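Local coordinates for protein glutaminase 1 (Escherichia coli, PDB 1U60) that catalyses the hydrolysis of L-glutamine to L-glutamate and ammonium, as a homotetrameric enzyme of the glutaminase family, at residues 138-143 with 196-201. Numbering follows the deposited sequence.
Sequences RILHIQ and CSTLLN. With EDO (1,2-ethanediol), chain I.
Q143 reaches T198 with an extended chain: its CG stands anti to the carbonyl carbon and the chain runs straight on beyond it, which carries the amide from the helix to the strand. T198 answers from the opposite direction, its OG1 set between the backbone N and the carbonyl carbon (chi1 59°), where the hydroxyl faces the incoming amide. The T198 hydroxyl then donates to the amide oxygen, OG1 to Q143 OE1 2.8 Å. It approaches at an angle to the C=O, as is usual for an amide oxygen, with the donor tilted 17° from the carbonyl plane. Glutamine suits this buried place because it is long enough to bridge the gap and has both an acceptor and a donor: while OE1 takes the hydroxyl, NE2 gives a hydrogen bond to the backbone oxygen of Q195. Two bonds from one amide thus fix its rotation. Threonine supplies a hydroxyl and a methyl from one branched carbon, so T198 CG2 also lies close beside OE1. The same methyl packs loosely on L140 CD1 at 4.1 Å, an apolar touch that suits leucine's branched end. N201 N-caps helix 202-213, its short side-chain carbonyl accepting from the backbone N of E204, while ND2 donates almost straight to O2 of an ethanediol, probably from the crystallisation liquor. The Q143 side chain lies about 9 Å from that of Y192, predicted to bind substrate, so the link is near the probable pocket. Through Q143 and L140, helix 132-147 is joined to T198 in the middle strand of a small antiparallel sheet whose edge strands are 62-63 and 152-153, while I139 and I142 pack on helix 68-80 and I139 also touches helix 185-195.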
ATOM      1  N   ARG A 138      -1.977 -29.840  -0.290  1.00 10.42           N
ATOM      2  CA  ARG A 138      -1.263 -28.953  -1.206  1.00  9.51           C
ATOM      3  C   ARG A 138      -0.859 -27.660  -0.484  1.00 10.05           C
ATOM      4  O   ARG A 138       0.217 -27.165  -0.687  1.00  9.69           O
ATOM      5  CB  ARG A 138      -2.085 -28.669  -2.437  1.00 10.48           C
ATOM      6  CG  ARG A 138      -2.342 -29.906  -3.352  1.00 10.20           C
ATOM      7  CD  ARG A 138      -3.005 -29.554  -4.693  1.00 11.81           C
ATOM      8  NE  ARG A 138      -2.088 -28.781  -5.533  1.00 12.04           N
ATOM      9  CZ  ARG A 138      -2.279 -27.529  -5.965  1.00 13.77           C
ATOM     10  NH1 ARG A 138      -3.396 -26.858  -5.744  1.00 12.71           N
ATOM     11  NH2 ARG A 138      -1.331 -26.967  -6.715  1.00 11.18           N
ATOM     12  N   ILE A 139      -1.709 -27.181   0.416  1.00  8.91           N
ATOM     13  CA  ILE A 139      -1.399 -25.967   1.228  1.00  9.59           C
ATOM     14  C   ILE A 139      -0.305 -26.234   2.239  1.00  9.55           C
ATOM     15  O   ILE A 139       0.633 -25.467   2.346  1.00  9.72           O
ATOM     16  CB  ILE A 139      -2.667 -25.447   1.897  1.00  8.76           C
ATOM     17  CG1 ILE A 139      -3.567 -24.765   0.843  1.00 10.35           C
ATOM     18  CG2 ILE A 139      -2.351 -24.464   3.041  1.00 11.02           C
ATOM     19  CD1 ILE A 139      -4.999 -24.518   1.281  1.00 10.35           C
ATOM     20  N   LEU A 140      -0.375 -27.379   2.948  1.00  9.60           N
ATOM     21  CA  LEU A 140       0.686 -27.778   3.882  1.00  9.95           C
ATOM     22  C   LEU A 140       2.027 -27.863   3.137  1.00  9.83           C
ATOM     23  O   LEU A 140       3.035 -27.398   3.623  1.00  9.62           O
ATOM     24  CB  LEU A 140       0.344 -29.096   4.575  1.00 10.21           C
ATOM     25  CG  LEU A 140       1.418 -29.639   5.506  1.00 11.30           C
ATOM     26  CD1 LEU A 140       1.716 -28.635   6.617  1.00 12.16           C
ATOM     27  CD2 LEU A 140       0.982 -30.991   6.086  1.00 12.23           C
ATOM     28  N   HIS A 141       2.007 -28.424   1.929  1.00 10.70           N
ATOM     29  CA  HIS A 141       3.224 -28.605   1.144  1.00 10.98           C
ATOM     30  C   HIS A 141       3.839 -27.259   0.765  1.00  9.89           C
ATOM     31  O   HIS A 141       5.035 -27.082   0.887  1.00  8.26           O
ATOM     32  CB  HIS A 141       2.910 -29.444  -0.093  1.00 12.03           C
ATOM     33  CG  HIS A 141       4.110 -29.796  -0.894  1.00 14.54           C
ATOM     34  ND1 HIS A 141       5.043 -30.716  -0.462  1.00 18.92           N
ATOM     35  CD2 HIS A 141       4.553 -29.329  -2.085  1.00 18.61           C
ATOM     36  CE1 HIS A 141       5.991 -30.826  -1.378  1.00 21.94           C
ATOM     37  NE2 HIS A 141       5.724 -29.986  -2.362  1.00 21.10           N
ATOM     38  N   ILE A 142       3.028 -26.315   0.308  1.00  9.41           N
ATOM     39  CA  ILE A 142       3.606 -25.011  -0.022  1.00  9.19           C
ATOM     40  C   ILE A 142       4.168 -24.279   1.184  1.00  8.02           C
ATOM     41  O   ILE A 142       5.237 -23.629   1.078  1.00  9.69           O
ATOM     42  CB  ILE A 142       2.687 -24.131  -0.871  1.00 10.16           C
ATOM     43  CG1 ILE A 142       3.574 -23.174  -1.662  1.00 11.68           C
ATOM     44  CG2 ILE A 142       1.633 -23.393  -0.043  1.00 10.40           C
ATOM     45  CD1 ILE A 142       2.789 -22.296  -2.621  1.00 14.55           C
ATOM     46  N   GLN A 143       3.509 -24.392   2.350  1.00  7.99           N
ATOM     47  CA  GLN A 143       4.087 -23.824   3.586  1.00  7.33           C
ATOM     48  C   GLN A 143       5.481 -24.428   3.861  1.00  6.90           C
ATOM     49  O   GLN A 143       6.417 -23.732   4.145  1.00  6.76           O
ATOM     50  CB  GLN A 143       3.184 -24.044   4.815  1.00  7.79           C
ATOM     51  CG  GLN A 143       1.856 -23.390   4.834  1.00  7.12           C
ATOM     52  CD  GLN A 143       1.163 -23.534   6.175  1.00  8.53           C
ATOM     53  OE1 GLN A 143       1.744 -24.038   7.155  1.00  8.68           O
ATOM     54  NE2 GLN A 143      -0.102 -23.135   6.222  1.00  8.78           N
ATOM     55  N   CYS A 196      -3.924 -22.197   9.442  1.00  8.93           N
ATOM     56  CA  CYS A 196      -3.578 -21.309  10.531  1.00  8.85           C
ATOM     57  C   CYS A 196      -2.950 -22.006  11.751  1.00  8.59           C
ATOM     58  O   CYS A 196      -2.390 -21.335  12.623  1.00  8.55           O
ATOM     59  CB  CYS A 196      -4.815 -20.564  11.009  1.00  9.88           C
ATOM     60  SG  CYS A 196      -5.397 -19.286   9.866  1.00  9.73           S
ATOM     61  N   SER A 197      -3.032 -23.335  11.766  1.00  7.93           N
ATOM     62  CA  SER A 197      -2.729 -24.137  12.931  1.00  7.82           C
ATOM     63  C   SER A 197      -1.404 -24.877  12.831  1.00  8.34           C
ATOM     64  O   SER A 197      -1.116 -25.681  13.678  1.00  9.14           O
ATOM     65  CB  SER A 197      -3.893 -25.126  13.234  1.00  8.51           C
ATOM     66  OG  SER A 197      -5.113 -24.422  13.475  1.00 10.50           O
ATOM     67  N   THR A 198      -0.568 -24.572  11.850  1.00  8.57           N
ATOM     68  CA  THR A 198       0.801 -25.092  11.824  1.00  9.07           C
ATOM     69  C   THR A 198       1.715 -24.243  12.718  1.00  9.10           C
ATOM     70  O   THR A 198       1.373 -23.108  13.069  1.00  9.92           O
ATOM     71  CB  THR A 198       1.303 -25.104  10.381  1.00 10.03           C
ATOM     72  OG1 THR A 198       1.258 -23.762   9.880  1.00  9.49           O
ATOM     73  CG2 THR A 198       0.438 -25.966   9.485  1.00 10.07           C
ATOM     74  N   LEU A 199       2.852 -24.817  13.085  1.00  8.83           N
ATOM     75  CA  LEU A 199       3.846 -24.156  13.906  1.00  8.49           C
ATOM     76  C   LEU A 199       5.144 -23.938  13.149  1.00  9.16           C
ATOM     77  O   LEU A 199       5.576 -24.804  12.382  1.00  9.01           O
ATOM     78  CB  LEU A 199       4.159 -25.016  15.122  1.00 10.21           C
ATOM     79  CG  LEU A 199       2.978 -25.440  16.020  1.00 10.68           C
ATOM     80  CD1 LEU A 199       3.500 -26.140  17.270  1.00 13.14           C
ATOM     81  CD2 LEU A 199       2.150 -24.262  16.465  1.00 11.43           C
ATOM     82  N   LEU A 200       5.718 -22.740  13.289  1.00  8.06           N
ATOM     83  CA  LEU A 200       7.037 -22.471  12.741  1.00  9.01           C
ATOM     84  C   LEU A 200       7.839 -21.559  13.658  1.00  8.53           C
ATOM     85  O   LEU A 200       7.264 -20.876  14.513  1.00  9.38           O
ATOM     86  CB  LEU A 200       6.922 -21.860  11.346  1.00  8.83           C
ATOM     87  CG  LEU A 200       6.681 -20.355  11.247  1.00  9.57           C
ATOM     88  CD1 LEU A 200       6.753 -19.986   9.760  1.00 11.34           C
ATOM     89  CD2 LEU A 200       5.351 -19.879  11.961  1.00  8.72           C
ATOM     90  N   ASN A 201       9.168 -21.528  13.497  1.00  8.02           N
ATOM     91  CA  ASN A 201       9.988 -20.660  14.303  1.00  8.59           C
ATOM     92  C   ASN A 201      10.385 -19.405  13.545  1.00  7.60           C
ATOM     93  O   ASN A 201       9.998 -19.205  12.380  1.00  8.46           O
ATOM     94  CB  ASN A 201      11.206 -21.357  14.898  1.00  8.37           C
ATOM     95  CG  ASN A 201      12.126 -21.893  13.896  1.00  9.36           C
ATOM     96  OD1 ASN A 201      12.373 -21.280  12.840  1.00  8.86           O
ATOM     97  ND2 ASN A 201      12.702 -23.088  14.203  1.00  9.18           N
TER
HETATM   98  C1  EDO I1217      16.833 -23.306  13.468  1.00 25.95           C
HETATM   99  O1  EDO I1217      16.282 -22.819  14.727  1.00 19.39           O
HETATM  100  C2  EDO I1217      15.789 -23.339  12.352  1.00 25.93           C
HETATM  101  O2  EDO I1217      14.804 -24.384  12.458  1.00 23.35           O